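Local structure of MmeI (5HR4) at residues Asp224-Leu232 against Pro265-Lys273; Gly183-Val191 against Glu416-Val424. The protein is a type IIL restriction-modification enzyme that binds DNA and probably methylates adenine at N6 in its recognition sequence, using S-adenosyl-L-methionine as methyl donor. All blocks are in the same frame, centred on the assembly; numbering follows the deposited sequence.

Interaction 1. Residues Asp224-Leu232 against Pro265-Lys273; sequences DLAHHINTL and PLPPAQFDK
Leu225 lays its CD2 methyl over one face of the Phe271 ring, a CH-pi contact in which CD2 stands 3.6 Å from the ring centroid and 16° off the ring normal. The leucine CG lies anti to the backbone N (chi1 172°), which turns the branch from the first turn of helix 225-235 onto the aromatic face. Ala226 meets the same ring differently: its CB comes up at the edge, near the ring plane, 3.8 Å from Phe271 CD1. One turn further on, Ile229 adds a looser apolar touch, with CD1 4.3 Å from Phe271 CE1. The small side chain of Ala226 lets the loop pass close to the helix, and its CB also packs 4.2 Å from Ala269 CB.

Polar links flank this apolar patch. A water accepts hydrogen bonds from Ala226 N, at 2.6 Å, and from Phe271 N, at 3.2 Å from the water oxygen, and so ties an amide in the first turn of the helix to the extended loop backbone. At the other end of the contact Asn230 ND2 donates to Leu266 O over 3.0 Å; the bond is bent at the hydrogen (135°), though the carbonyl oxygen lies nearly in the plane of the asparagine amide. Pro268 packs beside that amide. Tyr189 of helix 183-200 also touches Phe271 and Ile229, while Tyr181 holds Pro267 O by a hydrogen bond.

After Phe271 the loop ends at Asp272, whose OD1 caps Met275 N. The proline-rich loop that follows helix 259-262 thus packs across the first turns of helix 225-235, part of the helicase spacer domain, in an all-helical region of MmeI, and leads into the N-capped helix 273-283.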
ATOM      1  N   ASP A 224      43.874  -6.270  -7.261  1.00 44.95           N
ATOM      2  CA  ASP A 224      44.079  -7.175  -6.136  1.00 42.51           C
ATOM      3  C   ASP A 224      43.059  -7.010  -5.009  1.00 39.07           C
ATOM      4  O   ASP A 224      43.135  -7.739  -4.016  1.00 37.70           O
ATOM      5  CB  ASP A 224      45.503  -6.997  -5.579  1.00 44.93           C
ATOM      6  CG  ASP A 224      45.712  -5.652  -4.871  1.00 46.96           C
ATOM      7  OD1 ASP A 224      44.964  -4.678  -5.138  1.00 51.18           O
ATOM      8  OD2 ASP A 224      46.650  -5.571  -4.046  1.00 46.83           O
ATOM      9  N   LEU A 225      42.096  -6.096  -5.140  1.00 38.57           N
ATOM     10  CA  LEU A 225      41.249  -5.772  -3.995  1.00 37.93           C
ATOM     11  C   LEU A 225      40.444  -6.974  -3.528  1.00 37.33           C
ATOM     12  O   LEU A 225      40.259  -7.173  -2.319  1.00 40.45           O
ATOM     13  CB  LEU A 225      40.309  -4.622  -4.333  1.00 38.09           C
ATOM     14  CG  LEU A 225      39.271  -4.355  -3.257  1.00 35.01           C
ATOM     15  CD1 LEU A 225      39.944  -3.954  -1.926  1.00 37.49           C
ATOM     16  CD2 LEU A 225      38.358  -3.265  -3.762  1.00 37.61           C
ATOM     17  N   ALA A 226      39.950  -7.789  -4.460  1.00 34.88           N
ATOM     18  CA  ALA A 226      39.050  -8.853  -4.044  1.00 34.51           C
ATOM     19  C   ALA A 226      39.781  -9.986  -3.348  1.00 36.93           C
ATOM     20  O   ALA A 226      39.150 -10.724  -2.578  1.00 33.51           O
ATOM     21  CB  ALA A 226      38.263  -9.391  -5.231  1.00 35.50           C
ATOM     22  N   HIS A 227      41.087 -10.140  -3.595  1.00 34.36           N
ATOM     23  CA  HIS A 227      41.844 -11.143  -2.855  1.00 35.81           C
ATOM     24  C   HIS A 227      41.921 -10.755  -1.393  1.00 35.02           C
ATOM     25  O   HIS A 227      41.613 -11.562  -0.509  1.00 35.79           O
ATOM     26  CB  HIS A 227      43.266 -11.314  -3.412  1.00 35.12           C
ATOM     27  CG  HIS A 227      43.351 -11.386  -4.903  1.00 35.57           C
ATOM     28  ND1 HIS A 227      42.418 -12.044  -5.677  1.00 38.22           N
ATOM     29  CD2 HIS A 227      44.261 -10.869  -5.767  1.00 36.70           C
ATOM     30  CE1 HIS A 227      42.752 -11.931  -6.953  1.00 38.87           C
ATOM     31  NE2 HIS A 227      43.865 -11.222  -7.035  1.00 35.28           N
ATOM     32  N   HIS A 228      42.344  -9.509  -1.127  1.00 37.41           N
ATOM     33  CA  HIS A 228      42.482  -9.031   0.244  1.00 34.46           C
ATOM     34  C   HIS A 228      41.148  -9.046   0.967  1.00 31.88           C
ATOM     35  O   HIS A 228      41.085  -9.377   2.152  1.00 36.09           O
ATOM     36  CB  HIS A 228      43.064  -7.622   0.265  1.00 34.99           C
ATOM     37  CG  HIS A 228      44.505  -7.547  -0.128  1.00 34.47           C
ATOM     38  ND1 HIS A 228      45.506  -7.268   0.774  1.00 37.65           N
ATOM     39  CD2 HIS A 228      45.111  -7.682  -1.331  1.00 36.22           C
ATOM     40  CE1 HIS A 228      46.669  -7.241   0.147  1.00 36.56           C
ATOM     41  NE2 HIS A 228      46.456  -7.486  -1.133  1.00 36.72           N
ATOM     42  N   ILE A 229      40.065  -8.674   0.289  1.00 33.64           N
ATOM     43  CA  ILE A 229      38.779  -8.721   0.978  1.00 36.33           C
ATOM     44  C   ILE A 229      38.446 -10.162   1.361  1.00 32.43           C
ATOM     45  O   ILE A 229      38.001 -10.429   2.482  1.00 37.37           O
ATOM     46  CB  ILE A 229      37.677  -8.044   0.134  1.00 32.82           C
ATOM     47  CG1 ILE A 229      37.923  -6.536   0.133  1.00 31.98           C
ATOM     48  CG2 ILE A 229      36.288  -8.312   0.698  1.00 26.93           C
ATOM     49  CD1 ILE A 229      36.829  -5.717  -0.518  1.00 32.81           C
ATOM     50  N   ASN A 230      38.755 -11.119   0.480  1.00 33.54           N
ATOM     51  CA  ASN A 230      38.470 -12.527   0.765  1.00 29.89           C
ATOM     52  C   ASN A 230      39.190 -12.994   2.023  1.00 28.96           C
ATOM     53  O   ASN A 230      38.598 -13.691   2.860  1.00 26.35           O
ATOM     54  CB  ASN A 230      38.855 -13.398  -0.434  1.00 26.46           C
ATOM     55  CG  ASN A 230      38.286 -14.811  -0.341  1.00 34.15           C
ATOM     56  OD1 ASN A 230      38.965 -15.760   0.096  1.00 31.85           O
ATOM     57  ND2 ASN A 230      37.031 -14.961  -0.754  1.00 38.36           N
ATOM     58  N   THR A 231      40.464 -12.608   2.185  1.00 29.94           N
ATOM     59  CA  THR A 231      41.184 -12.953   3.413  1.00 34.96           C
ATOM     60  C   THR A 231      40.622 -12.193   4.603  1.00 31.89           C
ATOM     61  O   THR A 231      40.558 -12.730   5.717  1.00 32.36           O
ATOM     62  CB  THR A 231      42.684 -12.664   3.290  1.00 36.19           C
ATOM     63  OG1 THR A 231      43.228 -13.320   2.140  1.00 38.15           O
ATOM     64  CG2 THR A 231      43.421 -13.172   4.522  1.00 32.18           C
ATOM     65  N   LEU A 232      40.225 -10.936   4.392  1.00 30.07           N
ATOM     66  CA  LEU A 232      39.580 -10.197   5.468  1.00 29.19           C
ATOM     67  C   LEU A 232      38.350 -10.951   5.950  1.00 32.44           C
ATOM     68  O   LEU A 232      38.197 -11.211   7.152  1.00 33.15           O
ATOM     69  CB  LEU A 232      39.227  -8.786   5.010  1.00 27.20           C
ATOM     70  CG  LEU A 232      38.442  -7.894   5.989  1.00 30.40           C
ATOM     71  CD1 LEU A 232      39.123  -7.680   7.355  1.00 24.02           C
ATOM     72  CD2 LEU A 232      38.166  -6.577   5.332  1.00 26.87           C
ATOM     73  N   PRO A 265      32.386 -19.443   3.516  1.00 40.35           N
ATOM     74  CA  PRO A 265      33.377 -18.972   2.543  1.00 39.43           C
ATOM     75  C   PRO A 265      32.684 -18.600   1.236  1.00 34.14           C
ATOM     76  O   PRO A 265      31.693 -19.219   0.836  1.00 36.01           O
ATOM     77  CB  PRO A 265      34.307 -20.184   2.378  1.00 31.48           C
ATOM     78  CG  PRO A 265      33.387 -21.345   2.562  1.00 29.51           C
ATOM     79  CD  PRO A 265      32.440 -20.911   3.677  1.00 34.77           C
ATOM     80  N   LEU A 266      33.206 -17.572   0.577  1.00 30.56           N
ATOM     81  CA  LEU A 266      32.572 -17.031  -0.608  1.00 33.09           C
ATOM     82  C   LEU A 266      33.589 -16.999  -1.733  1.00 32.20           C
ATOM     83  O   LEU A 266      34.773 -16.722  -1.484  1.00 30.99           O
ATOM     84  CB  LEU A 266      32.050 -15.603  -0.379  1.00 28.20           C
ATOM     85  CG  LEU A 266      30.715 -15.437   0.324  1.00 29.61           C
ATOM     86  CD1 LEU A 266      30.403 -13.953   0.500  1.00 32.12           C
ATOM     87  CD2 LEU A 266      29.596 -16.152  -0.434  1.00 26.29           C
ATOM     88  N   PRO A 267      33.164 -17.253  -2.969  1.00 31.32           N
ATOM     89  CA  PRO A 267      34.060 -17.069  -4.103  1.00 30.08           C
ATOM     90  C   PRO A 267      34.599 -15.654  -4.102  1.00 29.78           C
ATOM     91  O   PRO A 267      33.886 -14.719  -3.702  1.00 31.86           O
ATOM     92  CB  PRO A 267      33.158 -17.324  -5.322  1.00 27.82           C
ATOM     93  CG  PRO A 267      31.770 -17.159  -4.826  1.00 26.98           C
ATOM     94  CD  PRO A 267      31.788 -17.570  -3.390  1.00 29.04           C
ATOM     95  N   PRO A 268      35.858 -15.461  -4.489  1.00 31.15           N
ATOM     96  CA  PRO A 268      36.396 -14.100  -4.594  1.00 27.32           C
ATOM     97  C   PRO A 268      35.837 -13.379  -5.811  1.00 31.35           C
ATOM     98  O   PRO A 268      35.574 -13.983  -6.856  1.00 40.69           O
ATOM     99  CB  PRO A 268      37.904 -14.321  -4.722  1.00 27.87           C
ATOM    100  CG  PRO A 268      38.008 -15.683  -5.402  1.00 32.48           C
ATOM    101  CD  PRO A 268      36.807 -16.490  -4.962  1.00 28.94           C
ATOM    102  N   ALA A 269      35.638 -12.074  -5.660  1.00 33.08           N
ATOM    103  CA  ALA A 269      35.075 -11.230  -6.703  1.00 31.83           C
ATOM    104  C   ALA A 269      36.217 -10.636  -7.528  1.00 37.50           C
ATOM    105  O   ALA A 269      37.341 -11.150  -7.515  1.00 34.87           O
ATOM    106  CB  ALA A 269      34.197 -10.132  -6.082  1.00 31.77           C
ATOM    107  N   GLN A 270      35.938  -9.547  -8.249  1.00 37.83           N
ATOM    108  CA  GLN A 270      36.964  -8.837  -9.001  1.00 34.55           C
ATOM    109  C   GLN A 270      36.553  -7.381  -9.133  1.00 37.27           C
ATOM    110  O   GLN A 270      35.393  -7.086  -9.435  1.00 32.71           O
ATOM    111  CB  GLN A 270      37.194  -9.458 -10.384  1.00 32.63           C
ATOM    112  CG  GLN A 270      38.321  -8.793 -11.167  1.00 34.93           C
ATOM    113  CD  GLN A 270      39.694  -8.947 -10.516  1.00 42.78           C
ATOM    114  OE1 GLN A 270      39.819  -9.131  -9.306  1.00 52.96           O
ATOM    115  NE2 GLN A 270      40.737  -8.881 -11.330  1.00 48.31           N
ATOM    116  N   PHE A 271      37.499  -6.483  -8.885  1.00 39.26           N
ATOM    117  CA  PHE A 271      37.251  -5.053  -8.871  1.00 40.66           C
ATOM    118  C   PHE A 271      38.097  -4.382  -9.952  1.00 41.23           C
ATOM    119  O   PHE A 271      39.057  -4.958 -10.468  1.00 41.99           O
ATOM    120  CB  PHE A 271      37.570  -4.438  -7.486  1.00 36.85           C
ATOM    121  CG  PHE A 271      36.566  -4.767  -6.402  1.00 35.86           C
ATOM    122  CD1 PHE A 271      36.657  -5.946  -5.681  1.00 35.90           C
ATOM    123  CD2 PHE A 271      35.567  -3.866  -6.060  1.00 43.81           C
ATOM    124  CE1 PHE A 271      35.741  -6.240  -4.667  1.00 33.59           C
ATOM    125  CE2 PHE A 271      34.645  -4.156  -5.042  1.00 37.47           C
ATOM    126  CZ  PHE A 271      34.735  -5.347  -4.355  1.00 33.39           C
ATOM    127  N   ASP A 272      37.725  -3.152 -10.305  1.00 42.96           N
ATOM    128  CA  ASP A 272      38.638  -2.310 -11.066  1.00 42.52           C
ATOM    129  C   ASP A 272      38.794  -0.960 -10.368  1.00 44.05           C
ATOM    130  O   ASP A 272      38.395  -0.803  -9.204  1.00 42.17           O
ATOM    131  CB  ASP A 272      38.152  -2.148 -12.508  1.00 40.00           C
ATOM    132  CG  ASP A 272      36.811  -1.430 -12.600  1.00 54.09           C
ATOM    133  OD1 ASP A 272      36.142  -1.257 -11.554  1.00 44.51           O
ATOM    134  OD2 ASP A 272      36.423  -1.041 -13.731  1.00 68.24           O
ATOM    135  N   LYS A 273      39.364   0.017 -11.075  1.00 43.78           N
ATOM    136  CA  LYS A 273      39.636   1.320 -10.480  1.00 42.33           C
ATOM    137  C   LYS A 273      38.357   1.966  -9.953  1.00 42.86           C
ATOM    138  O   LYS A 273      38.299   2.401  -8.796  1.00 42.71           O
ATOM    139  CB  LYS A 273      40.329   2.214 -11.513  1.00 43.39           C
ATOM    140  CG  LYS A 273      40.816   3.562 -10.993  1.00 44.63           C
ATOM    141  CD  LYS A 273      41.958   4.104 -11.849  1.00 45.79           C
ATOM    142  CE  LYS A 273      42.292   5.542 -11.494  1.00 44.81           C
ATOM    143  NZ  LYS A 273      41.135   6.441 -11.819  1.00 53.67           N
TER
HETATM  144  O   HOH W   1      40.060  -7.057  -6.996  1.00 42.79           O

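Interaction 2. Residues Gly183-Val191 against Glu416-Val424; sequences GHALELYLV and EFPAQIAQV
His184 and Glu416 supply the polar link between the two helices: ND1 donates a hydrogen bond to Glu416 OE2, whose modelled length of 2.4 Å is shorter than expected and doubtful at this resolution. The carboxylate oxygen lies at the edge of the imidazole, with the ring and carboxylate planes 45° apart. With chi1 at 162° and the chain extended beyond CG, Glu416 reaches across to the histidine. The same OE2 takes a second bond, through its anti lone pair, from Gln420 NE2 at 2.8 Å, one turn along helix 416-440. A leucine in place of Glu416 would probably leave both His184 ND1 and the Gln420 amide without their shared acceptor and set the amide free to turn. The other ring nitrogen, His184 NE2, is hydrogen-bonded to Glu264. A bend at chi2 brings the Glu187 carboxylate beside Phe417, where His173 offers OE2 a weak hydrogen bond.

The axes of segments 183-191 and 416-424 approach to 9.2 Å and run in the same general direction, crossing at -30°, and Gln420 is a knob in a hole made by His184, Glu187, Leu188 and Val191. This knobs-into-holes packing joins helix 183-200 of the helicase spacer domain to helix 416-440 of the Rossmann-like methyltransferase domain.

Apolar contacts occupy the remainder. Leu190 CD2 approaches the far end of the Phe417 ring obliquely, 3.4 Å from CZ, while Ile421 CD1 from the same helix as the ring covers one face. Val191 sends CG1 against Val424 CG2 at 3.5 Å. The aliphatic CG of Glu187 packs on Glu416 CG.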
ATOM      1  N   GLY A 183      23.668 -13.600  -7.439  1.00 25.21           N
ATOM      2  CA  GLY A 183      23.083 -14.575  -6.546  1.00 21.99           C
ATOM      3  C   GLY A 183      23.495 -14.422  -5.083  1.00 34.77           C
ATOM      4  O   GLY A 183      23.828 -13.333  -4.587  1.00 33.77           O
ATOM      5  N   HIS A 184      23.459 -15.564  -4.394  1.00 34.41           N
ATOM      6  CA  HIS A 184      23.676 -15.631  -2.954  1.00 30.71           C
ATOM      7  C   HIS A 184      25.010 -15.015  -2.553  1.00 31.73           C
ATOM      8  O   HIS A 184      25.081 -14.257  -1.578  1.00 33.47           O
ATOM      9  CB  HIS A 184      23.600 -17.089  -2.494  1.00 29.96           C
ATOM     10  CG  HIS A 184      23.845 -17.270  -1.032  1.00 34.72           C
ATOM     11  ND1 HIS A 184      22.975 -16.801  -0.072  1.00 31.29           N
ATOM     12  CD2 HIS A 184      24.868 -17.855  -0.363  1.00 33.93           C
ATOM     13  CE1 HIS A 184      23.445 -17.102   1.127  1.00 33.88           C
ATOM     14  NE2 HIS A 184      24.594 -17.739   0.979  1.00 28.71           N
ATOM     15  N   ALA A 185      26.091 -15.343  -3.263  1.00 29.95           N
ATOM     16  CA  ALA A 185      27.360 -14.702  -2.927  1.00 31.47           C
ATOM     17  C   ALA A 185      27.220 -13.187  -2.981  1.00 31.00           C
ATOM     18  O   ALA A 185      27.611 -12.483  -2.043  1.00 31.29           O
ATOM     19  CB  ALA A 185      28.481 -15.167  -3.853  1.00 23.62           C
ATOM     20  N   LEU A 186      26.609 -12.668  -4.049  1.00 27.66           N
ATOM     21  CA  LEU A 186      26.492 -11.221  -4.192  1.00 30.12           C
ATOM     22  C   LEU A 186      25.787 -10.596  -2.983  1.00 31.46           C
ATOM     23  O   LEU A 186      26.330  -9.696  -2.335  1.00 26.39           O
ATOM     24  CB  LEU A 186      25.764 -10.886  -5.495  1.00 28.98           C
ATOM     25  CG  LEU A 186      25.518  -9.397  -5.716  1.00 30.89           C
ATOM     26  CD1 LEU A 186      26.827  -8.648  -5.908  1.00 32.35           C
ATOM     27  CD2 LEU A 186      24.588  -9.188  -6.885  1.00 33.70           C
ATOM     28  N   GLU A 187      24.596 -11.104  -2.642  1.00 29.18           N
ATOM     29  CA  GLU A 187      23.810 -10.541  -1.552  1.00 27.10           C
ATOM     30  C   GLU A 187      24.587 -10.535  -0.244  1.00 35.42           C
ATOM     31  O   GLU A 187      24.551  -9.547   0.504  1.00 36.49           O
ATOM     32  CB  GLU A 187      22.510 -11.324  -1.370  1.00 30.56           C
ATOM     33  CG  GLU A 187      21.813 -11.787  -2.640  1.00 29.66           C
ATOM     34  CD  GLU A 187      21.481 -10.664  -3.621  1.00 36.19           C
ATOM     35  OE1 GLU A 187      21.030 -10.975  -4.757  1.00 41.20           O
ATOM     36  OE2 GLU A 187      21.679  -9.477  -3.270  1.00 35.09           O
ATOM     37  N   LEU A 188      25.279 -11.634   0.067  1.00 33.94           N
ATOM     38  CA  LEU A 188      25.999 -11.699   1.332  1.00 27.38           C
ATOM     39  C   LEU A 188      27.338 -10.975   1.262  1.00 31.88           C
ATOM     40  O   LEU A 188      27.789 -10.424   2.276  1.00 33.71           O
ATOM     41  CB  LEU A 188      26.180 -13.154   1.748  1.00 32.43           C
ATOM     42  CG  LEU A 188      27.050 -13.614   2.927  1.00 29.21           C
ATOM     43  CD1 LEU A 188      26.785 -12.850   4.206  1.00 35.44           C
ATOM     44  CD2 LEU A 188      26.767 -15.070   3.145  1.00 33.26           C
ATOM     45  N   TYR A 189      27.985 -10.953   0.095  1.00 30.38           N
ATOM     46  CA  TYR A 189      29.177 -10.123  -0.058  1.00 28.93           C
ATOM     47  C   TYR A 189      28.874  -8.686   0.332  1.00 33.46           C
ATOM     48  O   TYR A 189      29.604  -8.068   1.114  1.00 36.92           O
ATOM     49  CB  TYR A 189      29.676 -10.184  -1.498  1.00 32.14           C
ATOM     50  CG  TYR A 189      31.136  -9.829  -1.703  1.00 32.26           C
ATOM     51  CD1 TYR A 189      31.531  -8.511  -1.874  1.00 29.57           C
ATOM     52  CD2 TYR A 189      32.112 -10.821  -1.769  1.00 24.64           C
ATOM     53  CE1 TYR A 189      32.858  -8.176  -2.075  1.00 28.89           C
ATOM     54  CE2 TYR A 189      33.439 -10.497  -1.964  1.00 26.22           C
ATOM     55  CZ  TYR A 189      33.816  -9.173  -2.113  1.00 29.70           C
ATOM     56  OH  TYR A 189      35.150  -8.846  -2.322  1.00 28.31           O
ATOM     57  N   LEU A 190      27.757  -8.155  -0.166  1.00 33.31           N
ATOM     58  CA  LEU A 190      27.486  -6.729  -0.026  1.00 30.44           C
ATOM     59  C   LEU A 190      27.084  -6.395   1.404  1.00 33.91           C
ATOM     60  O   LEU A 190      27.610  -5.459   2.021  1.00 32.56           O
ATOM     61  CB  LEU A 190      26.397  -6.323  -1.013  1.00 30.74           C
ATOM     62  CG  LEU A 190      26.355  -4.827  -1.323  1.00 43.90           C
ATOM     63  CD1 LEU A 190      27.364  -4.454  -2.424  1.00 39.38           C
ATOM     64  CD2 LEU A 190      24.943  -4.403  -1.682  1.00 45.45           C
ATOM     65  N   VAL A 191      26.167  -7.180   1.957  1.00 33.70           N
ATOM     66  CA  VAL A 191      25.786  -7.027   3.353  1.00 29.42           C
ATOM     67  C   VAL A 191      26.994  -7.191   4.288  1.00 30.88           C
ATOM     68  O   VAL A 191      27.075  -6.531   5.328  1.00 35.02           O
ATOM     69  CB  VAL A 191      24.649  -8.025   3.641  1.00 36.17           C
ATOM     70  CG1 VAL A 191      25.052  -9.068   4.682  1.00 31.33           C
ATOM     71  CG2 VAL A 191      23.343  -7.295   3.985  1.00 32.27           C
ATOM     72  N   GLU A 416      16.256 -12.364  -1.556  1.00 32.53           N
ATOM     73  CA  GLU A 416      17.322 -12.643  -0.602  1.00 32.34           C
ATOM     74  C   GLU A 416      17.988 -11.366  -0.114  1.00 30.10           C
ATOM     75  O   GLU A 416      18.418 -11.294   1.046  1.00 31.94           O
ATOM     76  CB  GLU A 416      18.368 -13.592  -1.194  1.00 26.04           C
ATOM     77  CG  GLU A 416      19.684 -13.575  -0.424  1.00 26.34           C
ATOM     78  CD  GLU A 416      20.457 -14.860  -0.522  1.00 36.71           C
ATOM     79  OE1 GLU A 416      20.180 -15.651  -1.450  1.00 41.12           O
ATOM     80  OE2 GLU A 416      21.344 -15.083   0.334  1.00 41.40           O
ATOM     81  N   PHE A 417      18.098 -10.351  -0.963  1.00 27.97           N
ATOM     82  CA  PHE A 417      18.880  -9.192  -0.546  1.00 30.24           C
ATOM     83  C   PHE A 417      18.224  -8.483   0.637  1.00 37.65           C
ATOM     84  O   PHE A 417      18.889  -8.329   1.679  1.00 33.10           O
ATOM     85  CB  PHE A 417      19.138  -8.274  -1.741  1.00 28.43           C
ATOM     86  CG  PHE A 417      20.065  -7.151  -1.427  1.00 33.82           C
ATOM     87  CD1 PHE A 417      21.328  -7.399  -0.935  1.00 34.02           C
ATOM     88  CD2 PHE A 417      19.660  -5.845  -1.589  1.00 35.79           C
ATOM     89  CE1 PHE A 417      22.180  -6.354  -0.632  1.00 35.33           C
ATOM     90  CE2 PHE A 417      20.498  -4.799  -1.288  1.00 36.29           C
ATOM     91  CZ  PHE A 417      21.754  -5.047  -0.810  1.00 38.66           C
ATOM     92  N   PRO A 418      16.945  -8.091   0.592  1.00 30.85           N
ATOM     93  CA  PRO A 418      16.326  -7.564   1.817  1.00 31.18           C
ATOM     94  C   PRO A 418      16.355  -8.556   2.969  1.00 35.87           C
ATOM     95  O   PRO A 418      16.471  -8.147   4.141  1.00 34.95           O
ATOM     96  CB  PRO A 418      14.890  -7.238   1.380  1.00 32.69           C
ATOM     97  CG  PRO A 418      14.669  -8.034   0.106  1.00 32.98           C
ATOM     98  CD  PRO A 418      16.004  -8.113  -0.545  1.00 29.97           C
ATOM     99  N   ALA A 419      16.257  -9.853   2.680  1.00 30.41           N
ATOM    100  CA  ALA A 419      16.318 -10.828   3.767  1.00 32.53           C
ATOM    101  C   ALA A 419      17.691 -10.844   4.413  1.00 30.37           C
ATOM    102  O   ALA A 419      17.801 -11.113   5.613  1.00 28.56           O
ATOM    103  CB  ALA A 419      15.952 -12.228   3.272  1.00 30.53           C
ATOM    104  N   GLN A 420      18.744 -10.534   3.647  1.00 32.33           N
ATOM    105  CA  GLN A 420      20.073 -10.400   4.241  1.00 31.88           C
ATOM    106  C   GLN A 420      20.244  -9.055   4.947  1.00 27.46           C
ATOM    107  O   GLN A 420      20.865  -8.995   6.006  1.00 29.32           O
ATOM    108  CB  GLN A 420      21.162 -10.586   3.182  1.00 26.50           C
ATOM    109  CG  GLN A 420      21.222 -11.961   2.551  1.00 27.10           C
ATOM    110  CD  GLN A 420      22.168 -12.936   3.262  1.00 31.82           C
ATOM    111  OE1 GLN A 420      22.485 -12.760   4.438  1.00 26.72           O
ATOM    112  NE2 GLN A 420      22.622 -13.983   2.534  1.00 29.57           N
ATOM    113  N   ILE A 421      19.701  -7.962   4.392  1.00 35.96           N
ATOM    114  CA  ILE A 421      19.788  -6.667   5.076  1.00 32.72           C
ATOM    115  C   ILE A 421      19.113  -6.748   6.440  1.00 26.52           C
ATOM    116  O   ILE A 421      19.682  -6.350   7.456  1.00 24.31           O
ATOM    117  CB  ILE A 421      19.161  -5.541   4.234  1.00 30.57           C
ATOM    118  CG1 ILE A 421      19.622  -5.560   2.796  1.00 32.98           C
ATOM    119  CG2 ILE A 421      19.498  -4.165   4.849  1.00 32.15           C
ATOM    120  CD1 ILE A 421      19.002  -4.406   1.971  1.00 37.05           C
ATOM    121  N   ALA A 422      17.883  -7.269   6.471  1.00 28.32           N
ATOM    122  CA  ALA A 422      17.143  -7.389   7.721  1.00 26.63           C
ATOM    123  C   ALA A 422      18.017  -7.980   8.812  1.00 28.10           C
ATOM    124  O   ALA A 422      18.057  -7.464   9.934  1.00 26.52           O
ATOM    125  CB  ALA A 422      15.887  -8.237   7.512  1.00 21.61           C
ATOM    126  N   GLN A 423      18.763  -9.035   8.486  1.00 28.16           N
ATOM    127  CA  GLN A 423      19.633  -9.646   9.480  1.00 31.32           C
ATOM    128  C   GLN A 423      20.695  -8.658   9.944  1.00 35.20           C
ATOM    129  O   GLN A 423      20.812  -8.382  11.145  1.00 32.13           O
ATOM    130  CB  GLN A 423      20.267 -10.925   8.928  1.00 33.12           C
ATOM    131  CG  GLN A 423      20.886 -11.799  10.006  1.00 37.37           C
ATOM    132  CD  GLN A 423      21.273 -13.180   9.515  1.00 47.48           C
ATOM    133  OE1 GLN A 423      22.438 -13.438   9.209  1.00 46.67           O
ATOM    134  NE2 GLN A 423      20.303 -14.086   9.467  1.00 59.30           N
ATOM    135  N   VAL A 424      21.456  -8.079   9.002  1.00 31.84           N
ATOM    136  CA  VAL A 424      22.502  -7.136   9.403  1.00 29.01           C
ATOM    137  C   VAL A 424      21.890  -5.890  10.013  1.00 30.96           C
ATOM    138  O   VAL A 424      22.456  -5.291  10.938  1.00 32.52           O
ATOM    139  CB  VAL A 424      23.411  -6.784   8.218  1.00 30.16           C
ATOM    140  CG1 VAL A 424      24.237  -5.563   8.537  1.00 29.37           C
ATOM    141  CG2 VAL A 424      24.330  -7.945   7.913  1.00 38.03           C
TER

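Interaction 2 is the more buried and joins two domains, whereas interaction 1 is only partly buried and holds a loop against a helix within the helical region. The chain segment between 183-191 and 416-424 includes both segments of interaction 1, and the two contacts, with centres about 17 Å apart, touch directly. Helix 183-200 connects them: Leu266 of interaction 1 packs on its Ala185. Interaction 1 combines aromatic and aliphatic packing with a bridging water and a bond to a backbone carbonyl; interaction 2 instead centres on a carboxylate shared by two side chains, and lies nearer the bound DNA, with the Ile421 side chain about 8 Å from sinefungin.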